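HTH-type transcriptional regulator Rv1985c/MT2039 (PDB 3ISP) probably acts as a homodimeric, DNA-binding LysR-type transcriptional regulator that switches on expression of the exporter LysE and represses its own gene. Local coordinates at residues 171-176 with 235-240; 79-84 with 275-280. All blocks are in the same frame, centred on the assembly; numbering follows the deposited sequence.

The two contacts lie on opposite sides of the chain's centre, 49 Å apart between centres and about 27 Å between nearest atoms. Contact 1 is internal to the substrate-binding domain, where helix 171-177 packs against the turn leading into strand 238-241. Contact 2 joins two parts of the molecule: the C-terminal end of helix 66-82, the linker helix of LysR-type regulators, and the start of helix 276-288 of the regulatory domain. Both segments of contact 1 fall in sequence between those of contact 2. Their chemistry differs as well, since contact 1 is a buried aromatic ring packed on main chain, without hydrogen bonds, whereas contact 2 is a carboxylate bound at a helix N-terminus.

Contact 1 (171-176 with 235-240)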
loop_
_atom_site.group_PDB
_atom_site.type_symbol
_atom_site.label_atom_id
_atom_site.label_comp_id
_atom_site.label_asym_id
_atom_site.label_seq_id
_atom_site.Cartn_x
_atom_site.Cartn_y
_atom_site.Cartn_z
ATOM N N ARG A 171 -37.685 1.113 10.097
ATOM C CA ARG A 171 -38.801 1.951 9.659
ATOM C C ARG A 171 -38.587 3.435 9.974
ATOM O O ARG A 171 -38.868 4.298 9.130
ATOM C CB ARG A 171 -40.130 1.454 10.244
ATOM C CG ARG A 171 -40.251 -0.052 10.287
ATOM C CD ARG A 171 -41.692 -0.511 10.208
ATOM N NE ARG A 171 -41.768 -1.970 10.122
ATOM C CZ ARG A 171 -42.620 -2.635 9.344
ATOM N NH1 ARG A 171 -43.472 -1.973 8.567
ATOM N NH2 ARG A 171 -42.612 -3.964 9.331
ATOM N N PRO A 172 -38.093 3.738 11.189
ATOM C CA PRO A 172 -37.712 5.122 11.490
ATOM C C PRO A 172 -36.779 5.691 10.426
ATOM O O PRO A 172 -37.013 6.807 9.961
ATOM C CB PRO A 172 -36.996 5.000 12.833
ATOM C CG PRO A 172 -37.668 3.845 13.489
ATOM C CD PRO A 172 -37.963 2.870 12.374
ATOM N N PHE A 173 -35.757 4.936 10.027
ATOM C CA PHE A 173 -34.876 5.408 8.957
ATOM C C PHE A 173 -35.616 5.713 7.652
ATOM O O PHE A 173 -35.336 6.725 7.004
ATOM C CB PHE A 173 -33.704 4.459 8.660
ATOM C CG PHE A 173 -32.828 4.961 7.551
ATOM C CD1 PHE A 173 -31.762 5.806 7.822
ATOM C CD2 PHE A 173 -33.110 4.654 6.234
ATOM C CE1 PHE A 173 -30.970 6.309 6.799
ATOM C CE2 PHE A 173 -32.322 5.156 5.213
ATOM C CZ PHE A 173 -31.247 5.986 5.499
ATOM N N VAL A 174 -36.535 4.832 7.258
ATOM C CA VAL A 174 -37.329 5.067 6.056
ATOM C C VAL A 174 -38.191 6.312 6.188
ATOM O O VAL A 174 -38.168 7.162 5.303
ATOM C CB VAL A 174 -38.222 3.872 5.687
ATOM C CG1 VAL A 174 -39.209 4.277 4.608
ATOM C CG2 VAL A 174 -37.374 2.708 5.207
ATOM N N GLN A 175 -38.944 6.420 7.287
ATOM C CA GLN A 175 -39.709 7.639 7.568
ATOM C C GLN A 175 -38.858 8.885 7.365
ATOM O O GLN A 175 -39.204 9.765 6.578
ATOM C CB GLN A 175 -40.281 7.648 8.992
ATOM C CG GLN A 175 -41.692 7.038 9.161
ATOM C CD GLN A 175 -42.784 7.811 8.412
ATOM O OE1 GLN A 175 -43.735 8.327 9.018
ATOM N NE2 GLN A 175 -42.648 7.892 7.084
ATOM N N ARG A 176 -37.738 8.966 8.068
ATOM C CA ARG A 176 -36.956 10.189 8.035
ATOM C C ARG A 176 -36.340 10.450 6.657
ATOM O O ARG A 176 -36.289 11.588 6.202
ATOM C CB ARG A 176 -35.899 10.198 9.157
ATOM C CG ARG A 176 -34.965 11.425 9.177
ATOM C CD ARG A 176 -35.730 12.748 9.340
ATOM N NE ARG A 176 -34.919 13.923 9.000
ATOM C CZ ARG A 176 -34.476 14.199 7.769
ATOM N NH1 ARG A 176 -34.746 13.380 6.759
ATOM N NH2 ARG A 176 -33.748 15.287 7.540
ATOM N N LEU A 235 -29.075 4.281 11.632
ATOM C CA LEU A 235 -27.967 5.055 11.072
ATOM C C LEU A 235 -28.022 5.199 9.549
ATOM O O LEU A 235 -27.641 6.236 9.002
ATOM C CB LEU A 235 -26.629 4.443 11.472
ATOM C CG LEU A 235 -25.936 5.080 12.671
ATOM C CD1 LEU A 235 -24.531 4.497 12.858
ATOM C CD2 LEU A 235 -25.881 6.588 12.472
ATOM N N GLY A 236 -28.476 4.154 8.864
ATOM C CA GLY A 236 -28.481 4.155 7.412
ATOM C C GLY A 236 -29.030 2.872 6.830
ATOM O O GLY A 236 -29.339 1.946 7.575
ATOM N N TRP A 237 -29.165 2.820 5.507
ATOM C CA TRP A 237 -29.550 1.578 4.824
ATOM C C TRP A 237 -28.288 0.842 4.365
ATOM O O TRP A 237 -27.241 1.467 4.147
ATOM C CB TRP A 237 -30.484 1.841 3.622
ATOM C CG TRP A 237 -29.809 2.553 2.470
ATOM C CD1 TRP A 237 -29.662 3.896 2.315
ATOM C CD2 TRP A 237 -29.177 1.952 1.338
ATOM N NE1 TRP A 237 -28.979 4.173 1.153
ATOM C CE2 TRP A 237 -28.674 2.992 0.537
ATOM C CE3 TRP A 237 -28.982 0.632 0.926
ATOM C CZ2 TRP A 237 -27.994 2.752 -0.658
ATOM C CZ3 TRP A 237 -28.307 0.405 -0.261
ATOM C CH2 TRP A 237 -27.818 1.459 -1.033
ATOM N N GLY A 238 -28.395 -0.478 4.227
ATOM C CA GLY A 238 -27.278 -1.310 3.816
ATOM C C GLY A 238 -27.696 -2.672 3.284
ATOM O O GLY A 238 -28.822 -3.112 3.500
ATOM N N MET A 239 -26.787 -3.347 2.587
ATOM C CA MET A 239 -27.090 -4.661 2.032
ATOM C C MET A 239 -26.845 -5.794 3.041
ATOM O O MET A 239 -25.747 -5.941 3.592
ATOM C CB MET A 239 -26.285 -4.889 0.757
ATOM C CG MET A 239 -26.256 -3.709 -0.191
ATOM S SD MET A 239 -27.768 -3.478 -1.125
ATOM C CE MET A 239 -28.465 -5.112 -1.168
ATOM N N PHE A 240 -27.871 -6.606 3.256
ATOM C CA PHE A 240 -27.828 -7.678 4.242
ATOM C C PHE A 240 -28.090 -9.043 3.631
ATOM O O PHE A 240 -29.028 -9.219 2.858
ATOM C CB PHE A 240 -28.895 -7.439 5.312
ATOM C CG PHE A 240 -28.465 -6.517 6.419
ATOM C CD1 PHE A 240 -28.179 -7.014 7.676
ATOM C CD2 PHE A 240 -28.365 -5.157 6.210
ATOM C CE1 PHE A 240 -27.791 -6.168 8.709
ATOM C CE2 PHE A 240 -27.986 -4.310 7.241
ATOM C CZ PHE A 240 -27.698 -4.818 8.493
#
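Phe173 meets Gly236 and Trp237 with its ring, and through it helix 171-177 rests on the turn that leads into strand 238-241. At the start of this helix, Arg171 NE bonds to Gly252 O. Phe173 follows, its ring swung off the helix toward the 235-237 backbone by a chi1 of 179°, which sets CG opposite the backbone N. One ring face lies against the main chain: Gly236 C sits 3.9 Å above the ring plane over its centre, and Trp237 N is shifted toward the rim. The nearest approach is made by the ring atom CE1, 3.3 Å from Gly236 CA. Leu235 contributes its carbonyl, whose O lies obliquely 4.0 Å from Phe173 CE1, while its CB bond points away from the helix; its side chain packs on Gly118 of the second subunit. At the ring's other edge, Phe173 CE2 touches Trp237 CB at 4.1 Å, and Phe173 CZ comes to the edge of the indole, near its plane. The two aromatic side chains therefore meet obliquely, without stacking. Around them, the Phe173 ring also meets His177, the indole packs edge-to-face with Phe182, and Trp237 pairs its backbone with Pro191 and Leu193. Within the alpha/beta fold of the LysR substrate-binding domain, this joins a short helix to the beginning of strand 238-241. With no hydrogen bond across it, the contact rests on van der Waals packing of a buried ring face against the peptide joining Gly236 to Trp237.

Contact 2 (79-84 with 275-280); sequences ESEALA and SPIIAR
Glu81 reaches from helix 66-82 to the start of helix 276-288, where Ser275 OG donates a hydrogen bond to Glu81 OE1 at 2.6 Å, approaching from above the carboxylate plane, 37° out of it. The carboxylate probably takes a second bond, from the backbone N of Ile277 to Glu81 OE2, but the position of this oxygen is less certain and the exact geometry of the bond is doubtful. Beside the polar grip, Pro276 CD lies 3.4 Å from Glu81 OE1, the proline ring and the glutamate chain running antiparallel alongside each other. Nearer the glutamate's own helix, Glu81 CG touches Ile277 CD1 at 3.8 Å, where the two side chains cross. An extended chain beyond CG (chi2 -167°) gives Glu81 its reach between the helices. Ser275 is the N-cap of helix 276-288: its OG also accepts a weak, long bond from Ile278 N, so one hydroxyl serves both the helix end and the glutamate. The carboxylate thus sits at the N-terminus of a helix, where the helix dipole would be expected to stabilise its negative charge. In a LysR-type regulator this joins the linker helix to the regulatory domain of the same chain. Farther out, Leu77, one turn back on helix 66-82, packs against Ser275, Ile277 and Ile278 and extends the interface with apolar contacts. On the same helix 66-82, Glu79 OE1 accepts a hydrogen bond from Leu6 N of the third subunit, and Ala82 packs on Leu71 of that subunit.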
loop_
_atom_site.group_PDB
_atom_site.type_symbol
_atom_site.label_atom_id
_atom_site.label_comp_id
_atom_site.label_asym_id
_atom_site.label_seq_id
_atom_site.Cartn_x
_atom_site.Cartn_y
_atom_site.Cartn_z
ATOM N N GLU A 79 1.725 -35.656 3.511
ATOM C CA GLU A 79 2.584 -36.540 4.279
ATOM C C GLU A 79 1.891 -37.136 5.509
ATOM O O GLU A 79 1.946 -38.341 5.722
ATOM C CB GLU A 79 3.857 -35.809 4.682
ATOM C CG GLU A 79 4.702 -36.552 5.689
ATOM C CD GLU A 79 5.898 -35.737 6.115
ATOM O OE1 GLU A 79 6.767 -35.461 5.255
ATOM O OE2 GLU A 79 5.955 -35.356 7.304
ATOM N N SER A 80 1.228 -36.304 6.309
ATOM C CA SER A 80 0.643 -36.802 7.551
ATOM C C SER A 80 -0.584 -37.685 7.307
ATOM O O SER A 80 -0.975 -38.474 8.163
ATOM C CB SER A 80 0.381 -35.672 8.573
ATOM O OG SER A 80 -0.774 -34.905 8.280
ATOM N N GLU A 81 -1.174 -37.570 6.128
ATOM C CA GLU A 81 -2.235 -38.485 5.732
ATOM C C GLU A 81 -1.710 -39.808 5.169
ATOM O O GLU A 81 -2.279 -40.864 5.424
ATOM C CB GLU A 81 -3.121 -37.834 4.686
ATOM C CG GLU A 81 -4.116 -36.879 5.253
ATOM C CD GLU A 81 -5.147 -36.520 4.228
ATOM O OE1 GLU A 81 -4.779 -36.454 3.031
ATOM O OE2 GLU A 81 -6.317 -36.328 4.610
ATOM N N ALA A 82 -0.642 -39.755 4.385
ATOM C CA ALA A 82 -0.101 -40.969 3.801
ATOM C C ALA A 82 0.434 -41.852 4.909
ATOM O O ALA A 82 0.493 -43.069 4.782
ATOM C CB ALA A 82 0.998 -40.644 2.798
ATOM N N LEU A 83 0.819 -41.230 6.008
ATOM C CA LEU A 83 1.384 -41.966 7.122
ATOM C C LEU A 83 0.330 -42.259 8.190
ATOM O O LEU A 83 0.616 -42.857 9.223
ATOM C CB LEU A 83 2.607 -41.223 7.678
ATOM C CG LEU A 83 2.656 -40.804 9.137
ATOM C CD1 LEU A 83 4.063 -40.392 9.508
ATOM C CD2 LEU A 83 1.682 -39.668 9.363
ATOM N N ALA A 84 -0.900 -41.847 7.925
ATOM C CA ALA A 84 -2.018 -42.234 8.769
ATOM C C ALA A 84 -2.847 -43.290 8.042
ATOM O O ALA A 84 -3.580 -44.056 8.663
ATOM C CB ALA A 84 -2.865 -41.023 9.124
ATOM N N SER A 275 -6.902 -35.872 -0.980
ATOM C CA SER A 275 -6.852 -35.854 0.467
ATOM C C SER A 275 -8.196 -36.251 1.032
ATOM O O SER A 275 -9.195 -35.581 0.811
ATOM C CB SER A 275 -6.462 -34.468 0.971
ATOM O OG SER A 275 -6.263 -34.481 2.369
ATOM N N PRO A 276 -8.232 -37.373 1.740
ATOM C CA PRO A 276 -9.477 -37.720 2.418
ATOM C C PRO A 276 -9.962 -36.578 3.321
ATOM O O PRO A 276 -11.168 -36.342 3.387
ATOM C CB PRO A 276 -9.092 -38.961 3.222
ATOM C CG PRO A 276 -8.018 -39.593 2.390
ATOM C CD PRO A 276 -7.233 -38.450 1.807
ATOM N N ILE A 277 -9.060 -35.859 3.982
ATOM C CA ILE A 277 -9.504 -34.749 4.827
ATOM C C ILE A 277 -10.094 -33.612 3.996
ATOM O O ILE A 277 -11.160 -33.103 4.322
ATOM C CB ILE A 277 -8.407 -34.199 5.762
ATOM C CG1 ILE A 277 -7.797 -35.314 6.601
ATOM C CG2 ILE A 277 -8.998 -33.198 6.724
ATOM C CD1 ILE A 277 -6.543 -34.889 7.349
ATOM N N ILE A 278 -9.416 -33.216 2.927
ATOM C CA ILE A 278 -9.960 -32.174 2.053
ATOM C C ILE A 278 -11.350 -32.521 1.490
ATOM O O ILE A 278 -12.323 -31.807 1.731
ATOM C CB ILE A 278 -9.015 -31.837 0.891
ATOM C CG1 ILE A 278 -7.667 -31.365 1.434
ATOM C CG2 ILE A 278 -9.634 -30.776 -0.001
ATOM C CD1 ILE A 278 -7.783 -30.409 2.588
ATOM N N ALA A 279 -11.444 -33.609 0.740
ATOM C CA ALA A 279 -12.727 -34.043 0.204
ATOM C C ALA A 279 -13.822 -34.025 1.274
ATOM O O ALA A 279 -14.933 -33.546 1.030
ATOM C CB ALA A 279 -12.606 -35.425 -0.428
ATOM N N ARG A 280 -13.513 -34.542 2.460
ATOM C CA ARG A 280 -14.485 -34.548 3.548
ATOM C C ARG A 280 -14.926 -33.140 3.940
ATOM O O ARG A 280 -16.120 -32.870 4.024
ATOM C CB ARG A 280 -13.938 -35.286 4.765
ATOM C CG ARG A 280 -14.781 -35.123 6.009
ATOM C CD ARG A 280 -14.153 -35.849 7.177
ATOM N NE ARG A 280 -13.401 -37.023 6.728
ATOM C CZ ARG A 280 -12.077 -37.137 6.809
ATOM N NH1 ARG A 280 -11.356 -36.143 7.338
ATOM N NH2 ARG A 280 -11.476 -38.241 6.369
#